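Local coordinates for protein PrgZ (Enterococcus faecalis, PDB 4FAJ) that binds peptide pheromones outside the cell as a membrane-anchored substrate-binding protein of the bacterial solute-binding protein 5 family, probably serving peptide import, at residues 311-319 against 547-555; 337-348 against 387-398. All coordinates share one frame; numbering follows the deposited sequence.

Interaction 1: residues 311-319 against 547-555; sequences YSTTLMANT and LMHSIGAKY
T314 meets M548 where strand 311-324, part of the large mixed sheet of this family 5 solute-binding protein, packs against the small hairpin of strands 547-548 and 555-556. The two side chains reach toward each other tip to tip, T314 OG1 lying 3.7 Å from M548 SD; a small beta-branched residue suits a strand face that must admit a long thioether. M548 reaches across fully extended, with CG opposite its own backbone N (chi1 -172°).

M316, buried, makes the largest contribution of segment 311-319 to the contact. Its chain bends at chi2 and chi3, which brings the sulfur over the turn: SD is 3.7 Å from H549 O, and the K554 side chain crosses that of M316 at about a right angle, K554 CE 3.8 Å from M316 SD. The methyl group completes the packing, M316 CE to M548 CE being 3.8 Å. Flexible and unbranched, methionine fits this irregular surface. K554 carries its amine onward to T535 on strand 528-539.

At A317, the centre of an inverse gamma turn, the strand turns a corner, and A317 N donates to S550 O at 2.9 Å. Alanine's lone methyl fits the tight corner, with A317 CB 3.8 Å from I551 CG2. Beyond it, the ND2 of N318 is hydrogen-bonded to a polar side chain of the bound peptide, while a water that donates to N318 OD1 at 2.9 Å accepts a weak bond from K554 NZ.

Interaction 2: residues 337-348 against 387-398; sequences NVRKAINYAIDR and VEFNKKQAEEYW
An antiparallel helix pair, 336-345 against 391-402, forms this contact; the axes of the short segments pass 7.6 Å apart at 162°. Small residues permit that closeness: A341 CB lies 3.5 Å from A394 O, and the methyls of A345 and A394 also touch.

Y397 is a knob in the hole formed by N337, K340, A341 and Y344. K340 sets its CB over the ring's centre, a CH-pi contact of 4.0 Å to the centroid of Y397, and its extended chain brings CD alongside CE1 of Y397. N337 OD1 meets the same ring at its edge, 3.3 Å from Y397 CD1, where the polarised C-H suits an oxygen; the ND2 of N337 is hydrogen-bonded to E404. The rings of Y344 and Y397 are nearly parallel, 8° apart, yet slid so far that they barely overlap; one water joins their hydroxyls.

Where helix 336-345 ends, Y344 O takes N390 N on a lone pair at 2.9 Å. N390, the N-cap of helix 391-402, accepts from Q393 N through OD1, as asparagine often does. Next door, D347 CB sits over the centre of the F389 ring, its carboxylate stacked almost parallel to that ring and hydrogen-bonded to S350. R348 lays one guanidinium face on V387 CG2, while NE donates to P529 O on strand 528-539.

Helix 421-437 packs on I342, A345 and I346, and A401, one turn beyond W398, extends the seam along V338.

Interaction 2 lies wholly within the chain between 311-319 and 547-555, so the order is 311-319, 337-348, 387-398, 547-555. The centres are 30 Å apart and the nearest atoms about 8 Å, without touching. Interaction 1 is about 11 Å from the centre of the chain, close to the bound peptide, whereas interaction 2 is about 27 Å out, away from the annotated sites. Strand 528-539 relates them: it pairs with strand 311-324 at interaction 1 and accepts the R348 bond at interaction 2. One contact thus joins the main sheet to the C-terminal hairpin near the peptide, the other pairs two peripheral helices.

Interaction 1: residues 311-319 against 547-555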
loop_
_atom_site.group_PDB
_atom_site.type_symbol
_atom_site.label_atom_id
_atom_site.label_comp_id
_atom_site.label_asym_id
_atom_site.label_seq_id
_atom_site.Cartn_x
_atom_site.Cartn_y
_atom_site.Cartn_z
ATOM N N TYR A 311 7.423 23.637 5.568
ATOM C CA TYR A 311 6.342 22.706 5.934
ATOM C C TYR A 311 5.422 22.425 4.743
ATOM O O TYR A 311 5.088 23.335 3.980
ATOM C CB TYR A 311 5.501 23.313 7.073
ATOM C CG TYR A 311 4.339 22.446 7.558
ATOM C CD1 TYR A 311 3.057 22.579 7.017
ATOM C CD2 TYR A 311 4.526 21.500 8.569
ATOM C CE1 TYR A 311 1.983 21.786 7.476
ATOM C CE2 TYR A 311 3.473 20.708 9.028
ATOM C CZ TYR A 311 2.203 20.851 8.479
ATOM O OH TYR A 311 1.169 20.053 8.955
ATOM N N SER A 312 4.993 21.174 4.595
ATOM C CA SER A 312 3.883 20.859 3.685
ATOM C C SER A 312 3.064 19.705 4.253
ATOM O O SER A 312 3.590 18.895 4.997
ATOM C CB SER A 312 4.408 20.497 2.296
ATOM O OG SER A 312 5.133 19.277 2.323
ATOM N N THR A 313 1.774 19.660 3.930
ATOM C CA THR A 313 0.974 18.465 4.176
ATOM C C THR A 313 0.230 18.099 2.902
ATOM O O THR A 313 -0.278 18.972 2.202
ATOM C CB THR A 313 -0.017 18.630 5.344
ATOM O OG1 THR A 313 -0.724 17.393 5.549
ATOM C CG2 THR A 313 -1.011 19.729 5.066
ATOM N N THR A 314 0.163 16.800 2.628
ATOM C CA THR A 314 -0.386 16.282 1.382
ATOM C C THR A 314 -1.286 15.101 1.723
ATOM O O THR A 314 -0.840 14.160 2.380
ATOM C CB THR A 314 0.731 15.811 0.429
ATOM O OG1 THR A 314 1.738 16.823 0.319
ATOM C CG2 THR A 314 0.153 15.495 -0.987
ATOM N N LEU A 315 -2.549 15.161 1.298
ATOM C CA LEU A 315 -3.538 14.136 1.640
ATOM C C LEU A 315 -3.338 12.921 0.755
ATOM O O LEU A 315 -3.204 13.057 -0.459
ATOM C CB LEU A 315 -4.967 14.670 1.464
ATOM C CG LEU A 315 -6.103 13.755 1.929
ATOM C CD1 LEU A 315 -6.048 13.578 3.447
ATOM C CD2 LEU A 315 -7.465 14.321 1.500
ATOM N N MET A 316 -3.300 11.741 1.371
ATOM C CA MET A 316 -3.041 10.488 0.662
ATOM C C MET A 316 -4.317 9.649 0.518
ATOM O O MET A 316 -5.226 9.764 1.332
ATOM C CB MET A 316 -2.022 9.668 1.425
ATOM C CG MET A 316 -0.682 10.340 1.644
ATOM S SD MET A 316 0.326 10.326 0.146
ATOM C CE MET A 316 0.285 12.052 -0.284
ATOM N N ALA A 317 -4.351 8.788 -0.506
ATOM C CA ALA A 317 -5.456 7.828 -0.712
ATOM C C ALA A 317 -5.210 6.591 0.153
ATOM O O ALA A 317 -4.995 5.478 -0.344
ATOM C CB ALA A 317 -5.580 7.450 -2.204
ATOM N N ASN A 318 -5.266 6.799 1.467
ATOM C CA ASN A 318 -4.720 5.853 2.433
ATOM C C ASN A 318 -5.614 5.887 3.676
ATOM O O ASN A 318 -5.716 6.912 4.329
ATOM C CB ASN A 318 -3.267 6.286 2.701
ATOM C CG ASN A 318 -2.515 5.452 3.751
ATOM O OD1 ASN A 318 -1.413 5.862 4.156
ATOM N ND2 ASN A 318 -3.049 4.292 4.162
ATOM N N THR A 319 -6.291 4.772 3.957
ATOM C CA THR A 319 -7.139 4.650 5.133
ATOM C C THR A 319 -6.429 3.761 6.166
ATOM O O THR A 319 -5.961 2.670 5.828
ATOM C CB THR A 319 -8.496 4.019 4.769
ATOM O OG1 THR A 319 -9.186 4.863 3.826
ATOM C CG2 THR A 319 -9.374 3.821 6.031
ATOM N N LEU A 547 8.681 13.816 -7.374
ATOM C CA LEU A 547 7.273 13.547 -7.653
ATOM C C LEU A 547 6.678 12.805 -6.441
ATOM O O LEU A 547 7.206 11.784 -6.023
ATOM C CB LEU A 547 7.142 12.699 -8.917
ATOM C CG LEU A 547 6.211 13.179 -10.008
ATOM C CD1 LEU A 547 6.655 14.566 -10.491
ATOM C CD2 LEU A 547 6.196 12.181 -11.162
ATOM N N MET A 548 5.601 13.332 -5.875
ATOM C CA MET A 548 4.919 12.702 -4.743
ATOM C C MET A 548 3.529 12.245 -5.207
ATOM O O MET A 548 2.804 13.031 -5.801
ATOM C CB MET A 548 4.798 13.704 -3.596
ATOM C CG MET A 548 4.269 13.120 -2.292
ATOM S SD MET A 548 4.159 14.354 -0.974
ATOM C CE MET A 548 3.783 13.313 0.417
ATOM N N HIS A 549 3.169 10.984 -4.953
ATOM C CA HIS A 549 1.915 10.415 -5.441
ATOM C C HIS A 549 0.978 10.097 -4.272
ATOM O O HIS A 549 1.411 9.502 -3.276
ATOM C CB HIS A 549 2.186 9.129 -6.231
ATOM C CG HIS A 549 3.059 9.319 -7.434
ATOM N ND1 HIS A 549 2.618 9.942 -8.581
ATOM C CD2 HIS A 549 4.333 8.932 -7.682
ATOM C CE1 HIS A 549 3.593 9.960 -9.475
ATOM N NE2 HIS A 549 4.642 9.347 -8.960
ATOM N N SER A 550 -0.297 10.468 -4.393
ATOM C CA SER A 550 -1.311 10.093 -3.388
ATOM C C SER A 550 -1.802 8.631 -3.546
ATOM O O SER A 550 -2.474 8.090 -2.654
ATOM C CB SER A 550 -2.490 11.049 -3.444
ATOM O OG SER A 550 -3.052 11.060 -4.741
ATOM N N ILE A 551 -1.475 8.016 -4.681
ATOM C CA ILE A 551 -1.715 6.590 -4.929
ATOM C C ILE A 551 -0.416 5.893 -5.376
ATOM O O ILE A 551 0.479 6.529 -5.940
ATOM C CB ILE A 551 -2.807 6.341 -6.016
ATOM C CG1 ILE A 551 -2.348 6.819 -7.398
ATOM C CG2 ILE A 551 -4.121 7.006 -5.653
ATOM C CD1 ILE A 551 -3.362 6.525 -8.515
ATOM N N GLY A 552 -0.329 4.592 -5.135
ATOM C CA GLY A 552 0.824 3.794 -5.548
ATOM C C GLY A 552 2.071 4.133 -4.754
ATOM O O GLY A 552 1.990 4.599 -3.612
ATOM N N ALA A 553 3.231 3.905 -5.362
ATOM C CA ALA A 553 4.507 4.181 -4.706
ATOM C C ALA A 553 4.603 5.691 -4.475
ATOM O O ALA A 553 4.460 6.457 -5.408
ATOM C CB ALA A 553 5.656 3.687 -5.566
ATOM N N LYS A 554 4.844 6.106 -3.236
ATOM C CA LYS A 554 4.667 7.502 -2.831
ATOM C C LYS A 554 5.645 8.491 -3.473
ATOM O O LYS A 554 5.252 9.623 -3.792
ATOM C CB LYS A 554 4.755 7.639 -1.310
ATOM C CG LYS A 554 4.374 9.026 -0.791
ATOM C CD LYS A 554 4.443 9.105 0.730
ATOM C CE LYS A 554 3.305 8.377 1.416
ATOM N NZ LYS A 554 3.114 8.869 2.840
ATOM N N TYR A 555 6.910 8.100 -3.627
ATOM C CA TYR A 555 7.926 9.041 -4.128
ATOM C C TYR A 555 8.628 8.525 -5.371
ATOM O O TYR A 555 8.971 7.348 -5.448
ATOM C CB TYR A 555 8.971 9.362 -3.046
ATOM C CG TYR A 555 8.417 10.135 -1.871
ATOM C CD1 TYR A 555 8.065 11.471 -2.006
ATOM C CD2 TYR A 555 8.230 9.528 -0.627
ATOM C CE1 TYR A 555 7.544 12.192 -0.948
ATOM C CE2 TYR A 555 7.715 10.254 0.459
ATOM C CZ TYR A 555 7.373 11.585 0.277
ATOM O OH TYR A 555 6.866 12.341 1.310
HETATM O O HOH W 1 0.583 7.122 2.440
#

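Interaction 2: residues 337-348 against 387-398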
loop_
_atom_site.group_PDB
_atom_site.type_symbol
_atom_site.label_atom_id
_atom_site.label_comp_id
_atom_site.label_asym_id
_atom_site.label_seq_id
_atom_site.Cartn_x
_atom_site.Cartn_y
_atom_site.Cartn_z
ATOM N N ASN A 337 -22.337 -7.260 17.363
ATOM C CA ASN A 337 -22.553 -6.127 18.281
ATOM C C ASN A 337 -21.265 -5.575 18.915
ATOM O O ASN A 337 -21.139 -4.367 19.131
ATOM C CB ASN A 337 -23.585 -6.476 19.361
ATOM C CG ASN A 337 -24.990 -6.677 18.792
ATOM O OD1 ASN A 337 -25.470 -5.881 17.983
ATOM N ND2 ASN A 337 -25.649 -7.742 19.215
ATOM N N VAL A 338 -20.314 -6.460 19.215
ATOM C CA VAL A 338 -19.015 -6.033 19.716
ATOM C C VAL A 338 -18.342 -5.162 18.655
ATOM O O VAL A 338 -17.874 -4.062 18.960
ATOM C CB VAL A 338 -18.100 -7.237 20.077
ATOM C CG1 VAL A 338 -16.674 -6.764 20.370
ATOM C CG2 VAL A 338 -18.676 -8.007 21.259
ATOM N N ARG A 339 -18.326 -5.636 17.409
ATOM C CA ARG A 339 -17.676 -4.895 16.319
ATOM C C ARG A 339 -18.312 -3.508 16.130
ATOM O O ARG A 339 -17.614 -2.512 15.997
ATOM C CB ARG A 339 -17.712 -5.698 15.013
ATOM C CG ARG A 339 -16.950 -7.030 15.076
ATOM C CD ARG A 339 -16.657 -7.589 13.698
ATOM N NE ARG A 339 -17.882 -7.791 12.920
ATOM C CZ ARG A 339 -18.623 -8.900 12.936
ATOM N NH1 ARG A 339 -18.288 -9.942 13.698
ATOM N NH2 ARG A 339 -19.718 -8.966 12.198
ATOM N N LYS A 340 -19.638 -3.448 16.174
ATOM C CA LYS A 340 -20.343 -2.174 16.044
ATOM C C LYS A 340 -20.077 -1.259 17.230
ATOM O O LYS A 340 -19.946 -0.049 17.054
ATOM C CB LYS A 340 -21.847 -2.410 15.865
ATOM C CG LYS A 340 -22.171 -3.061 14.541
ATOM C CD LYS A 340 -23.670 -3.329 14.402
ATOM C CE LYS A 340 -24.003 -3.846 13.009
ATOM N NZ LYS A 340 -25.432 -4.276 12.921
ATOM N N ALA A 341 -19.980 -1.829 18.432
ATOM C CA ALA A 341 -19.595 -1.039 19.610
ATOM C C ALA A 341 -18.221 -0.398 19.412
ATOM O O ALA A 341 -18.035 0.770 19.723
ATOM C CB ALA A 341 -19.604 -1.890 20.862
ATOM N N ILE A 342 -17.273 -1.169 18.891
ATOM C CA ILE A 342 -15.917 -0.666 18.640
ATOM C C ILE A 342 -15.978 0.507 17.654
ATOM O O ILE A 342 -15.413 1.583 17.917
ATOM C CB ILE A 342 -14.974 -1.790 18.125
ATOM C CG1 ILE A 342 -14.703 -2.812 19.242
ATOM C CG2 ILE A 342 -13.651 -1.222 17.605
ATOM C CD1 ILE A 342 -13.990 -4.079 18.744
ATOM N N ASN A 343 -16.692 0.313 16.548
ATOM C CA ASN A 343 -16.845 1.365 15.545
ATOM C C ASN A 343 -17.422 2.659 16.130
ATOM O O ASN A 343 -16.862 3.732 15.933
ATOM C CB ASN A 343 -17.733 0.907 14.389
ATOM C CG ASN A 343 -18.024 2.020 13.415
ATOM O OD1 ASN A 343 -17.113 2.549 12.775
ATOM N ND2 ASN A 343 -19.287 2.411 13.321
ATOM N N TYR A 344 -18.540 2.560 16.839
ATOM C CA TYR A 344 -19.192 3.761 17.380
ATOM C C TYR A 344 -18.381 4.450 18.484
ATOM O O TYR A 344 -18.564 5.651 18.742
ATOM C CB TYR A 344 -20.604 3.441 17.876
ATOM C CG TYR A 344 -21.613 3.327 16.760
ATOM C CD1 TYR A 344 -21.938 4.427 15.979
ATOM C CD2 TYR A 344 -22.239 2.117 16.478
ATOM C CE1 TYR A 344 -22.869 4.334 14.964
ATOM C CE2 TYR A 344 -23.167 2.011 15.461
ATOM C CZ TYR A 344 -23.472 3.121 14.700
ATOM O OH TYR A 344 -24.395 3.013 13.680
ATOM N N ALA A 345 -17.488 3.701 19.130
ATOM C CA ALA A 345 -16.702 4.236 20.232
ATOM C C ALA A 345 -15.529 5.121 19.795
ATOM O O ALA A 345 -14.980 5.851 20.625
ATOM C CB ALA A 345 -16.191 3.104 21.117
ATOM N N ILE A 346 -15.127 5.058 18.524
ATOM C CA ILE A 346 -13.943 5.814 18.075
ATOM C C ILE A 346 -14.268 7.273 17.736
ATOM O O ILE A 346 -15.001 7.557 16.781
ATOM C CB ILE A 346 -13.230 5.164 16.860
ATOM C CG1 ILE A 346 -12.897 3.690 17.124
ATOM C CG2 ILE A 346 -11.944 5.926 16.537
ATOM C CD1 ILE A 346 -12.301 3.430 18.443
ATOM N N ASP A 347 -13.735 8.189 18.544
ATOM C CA ASP A 347 -13.866 9.617 18.300
ATOM C C ASP A 347 -12.789 10.031 17.302
ATOM O O ASP A 347 -11.696 10.469 17.678
ATOM C CB ASP A 347 -13.759 10.402 19.601
ATOM C CG ASP A 347 -14.051 11.888 19.430
ATOM O OD1 ASP A 347 -14.173 12.378 18.291
ATOM O OD2 ASP A 347 -14.142 12.576 20.468
ATOM N N ARG A 348 -13.128 9.900 16.023
ATOM C CA ARG A 348 -12.174 10.144 14.933
ATOM C C ARG A 348 -11.732 11.605 14.863
ATOM O O ARG A 348 -10.561 11.878 14.599
ATOM C CB ARG A 348 -12.787 9.719 13.597
ATOM C CG ARG A 348 -13.073 8.234 13.511
ATOM C CD ARG A 348 -13.911 7.874 12.281
ATOM N NE ARG A 348 -14.149 6.437 12.211
ATOM C CZ ARG A 348 -15.012 5.764 12.968
ATOM N NH1 ARG A 348 -15.767 6.384 13.876
ATOM N NH2 ARG A 348 -15.131 4.451 12.814
ATOM N N VAL A 387 -19.609 6.186 8.693
ATOM C CA VAL A 387 -19.214 5.904 10.063
ATOM C C VAL A 387 -19.099 7.218 10.810
ATOM O O VAL A 387 -18.718 8.236 10.224
ATOM C CB VAL A 387 -17.872 5.124 10.149
ATOM C CG1 VAL A 387 -18.019 3.735 9.531
ATOM C CG2 VAL A 387 -16.729 5.883 9.481
ATOM N N GLU A 388 -19.452 7.199 12.090
ATOM C CA GLU A 388 -19.327 8.387 12.931
ATOM C C GLU A 388 -19.416 8.021 14.406
ATOM O O GLU A 388 -20.279 7.224 14.800
ATOM C CB GLU A 388 -20.427 9.402 12.612
ATOM C CG GLU A 388 -20.209 10.765 13.276
ATOM C CD GLU A 388 -21.244 11.794 12.861
ATOM O OE1 GLU A 388 -22.441 11.446 12.800
ATOM O OE2 GLU A 388 -20.854 12.958 12.588
ATOM N N PHE A 389 -18.526 8.623 15.194
ATOM C CA PHE A 389 -18.557 8.569 16.652
ATOM C C PHE A 389 -19.954 8.780 17.224
ATOM O O PHE A 389 -20.628 9.754 16.901
ATOM C CB PHE A 389 -17.615 9.641 17.213
ATOM C CG PHE A 389 -17.481 9.633 18.715
ATOM C CD1 PHE A 389 -17.145 8.478 19.398
ATOM C CD2 PHE A 389 -17.638 10.816 19.443
ATOM C CE1 PHE A 389 -17.004 8.487 20.793
ATOM C CE2 PHE A 389 -17.497 10.831 20.821
ATOM C CZ PHE A 389 -17.177 9.669 21.498
ATOM N N ASN A 390 -20.381 7.849 18.073
ATOM C CA ASN A 390 -21.614 7.980 18.834
ATOM C C ASN A 390 -21.469 7.147 20.111
ATOM O O ASN A 390 -21.810 5.968 20.141
ATOM C CB ASN A 390 -22.823 7.545 17.992
ATOM C CG ASN A 390 -24.149 7.940 18.617
ATOM O OD1 ASN A 390 -24.333 7.853 19.833
ATOM N ND2 ASN A 390 -25.095 8.368 17.778
ATOM N N LYS A 391 -20.946 7.793 21.154
ATOM C CA LYS A 391 -20.638 7.157 22.447
ATOM C C LYS A 391 -21.833 6.392 23.035
ATOM O O LYS A 391 -21.690 5.253 23.469
ATOM C CB LYS A 391 -20.153 8.231 23.432
ATOM C CG LYS A 391 -19.867 7.755 24.844
ATOM C CD LYS A 391 -18.405 7.851 25.196
ATOM C CE LYS A 391 -18.106 7.120 26.507
ATOM N NZ LYS A 391 -18.632 7.850 27.670
ATOM N N LYS A 392 -23.014 7.003 23.027
ATOM C CA LYS A 392 -24.198 6.339 23.600
ATOM C C LYS A 392 -24.552 5.057 22.841
ATOM O O LYS A 392 -24.864 4.048 23.465
ATOM C CB LYS A 392 -25.408 7.277 23.680
ATOM C CG LYS A 392 -25.399 8.220 24.903
ATOM C CD LYS A 392 -24.371 9.334 24.734
ATOM C CE LYS A 392 -24.270 10.285 25.894
ATOM N NZ LYS A 392 -22.902 10.893 25.877
ATOM N N GLN A 393 -24.479 5.070 21.510
ATOM C CA GLN A 393 -24.733 3.836 20.736
ATOM C C GLN A 393 -23.652 2.763 20.971
ATOM O O GLN A 393 -23.959 1.577 21.023
ATOM C CB GLN A 393 -24.886 4.121 19.229
ATOM C CG GLN A 393 -26.268 4.677 18.826
ATOM C CD GLN A 393 -27.418 3.756 19.189
ATOM O OE1 GLN A 393 -27.244 2.543 19.368
ATOM N NE2 GLN A 393 -28.609 4.332 19.314
ATOM N N ALA A 394 -22.405 3.191 21.122
ATOM C CA ALA A 394 -21.305 2.292 21.474
ATOM C C ALA A 394 -21.622 1.556 22.762
ATOM O O ALA A 394 -21.544 0.335 22.818
ATOM C CB ALA A 394 -19.997 3.069 21.622
ATOM N N GLU A 395 -21.996 2.315 23.786
ATOM C CA GLU A 395 -22.330 1.764 25.102
ATOM C C GLU A 395 -23.487 0.782 24.998
ATOM O O GLU A 395 -23.476 -0.281 25.613
ATOM C CB GLU A 395 -22.687 2.888 26.076
ATOM C CG GLU A 395 -21.509 3.810 26.419
ATOM C CD GLU A 395 -21.890 4.938 27.379
ATOM O OE1 GLU A 395 -23.075 5.338 27.407
ATOM O OE2 GLU A 395 -20.994 5.429 28.092
ATOM N N GLU A 396 -24.484 1.132 24.199
ATOM C CA GLU A 396 -25.644 0.280 24.042
ATOM C C GLU A 396 -25.397 -0.992 23.238
ATOM O O GLU A 396 -25.956 -2.039 23.565
ATOM C CB GLU A 396 -26.791 1.076 23.440
ATOM C CG GLU A 396 -27.256 2.178 24.384
ATOM C CD GLU A 396 -28.708 2.512 24.218
ATOM O OE1 GLU A 396 -29.296 2.125 23.187
ATOM O OE2 GLU A 396 -29.261 3.158 25.127
ATOM N N TYR A 397 -24.579 -0.922 22.190
ATOM C CA TYR A 397 -24.217 -2.128 21.448
ATOM C C TYR A 397 -23.385 -3.071 22.332
ATOM O O TYR A 397 -23.508 -4.292 22.239
ATOM C CB TYR A 397 -23.448 -1.794 20.166
ATOM C CG TYR A 397 -24.346 -1.575 18.962
ATOM C CD1 TYR A 397 -24.983 -2.645 18.342
ATOM C CD2 TYR A 397 -24.550 -0.307 18.444
ATOM C CE1 TYR A 397 -25.795 -2.460 17.232
ATOM C CE2 TYR A 397 -25.362 -0.105 17.328
ATOM C CZ TYR A 397 -25.980 -1.176 16.731
ATOM O OH TYR A 397 -26.778 -0.957 15.632
ATOM N N TRP A 398 -22.554 -2.487 23.185
ATOM C CA TRP A 398 -21.746 -3.259 24.125
ATOM C C TRP A 398 -22.639 -3.977 25.142
ATOM O O TRP A 398 -22.447 -5.159 25.396
ATOM C CB TRP A 398 -20.732 -2.348 24.819
ATOM C CG TRP A 398 -19.845 -3.030 25.821
ATOM C CD1 TRP A 398 -19.764 -2.756 27.158
ATOM C CD2 TRP A 398 -18.912 -4.092 25.573
ATOM N NE1 TRP A 398 -18.838 -3.578 27.753
ATOM C CE2 TRP A 398 -18.304 -4.411 26.808
ATOM C CE3 TRP A 398 -18.534 -4.804 24.432
ATOM C CZ2 TRP A 398 -17.334 -5.414 26.933
ATOM C CZ3 TRP A 398 -17.564 -5.807 24.556
ATOM C CH2 TRP A 398 -16.979 -6.098 25.799
HETATM O O HOH W 2 -20.574 4.726 12.847
HETATM O O HOH W 3 -25.852 0.545 13.711
HETATM O O HOH W 4 -16.094 10.018 14.284
#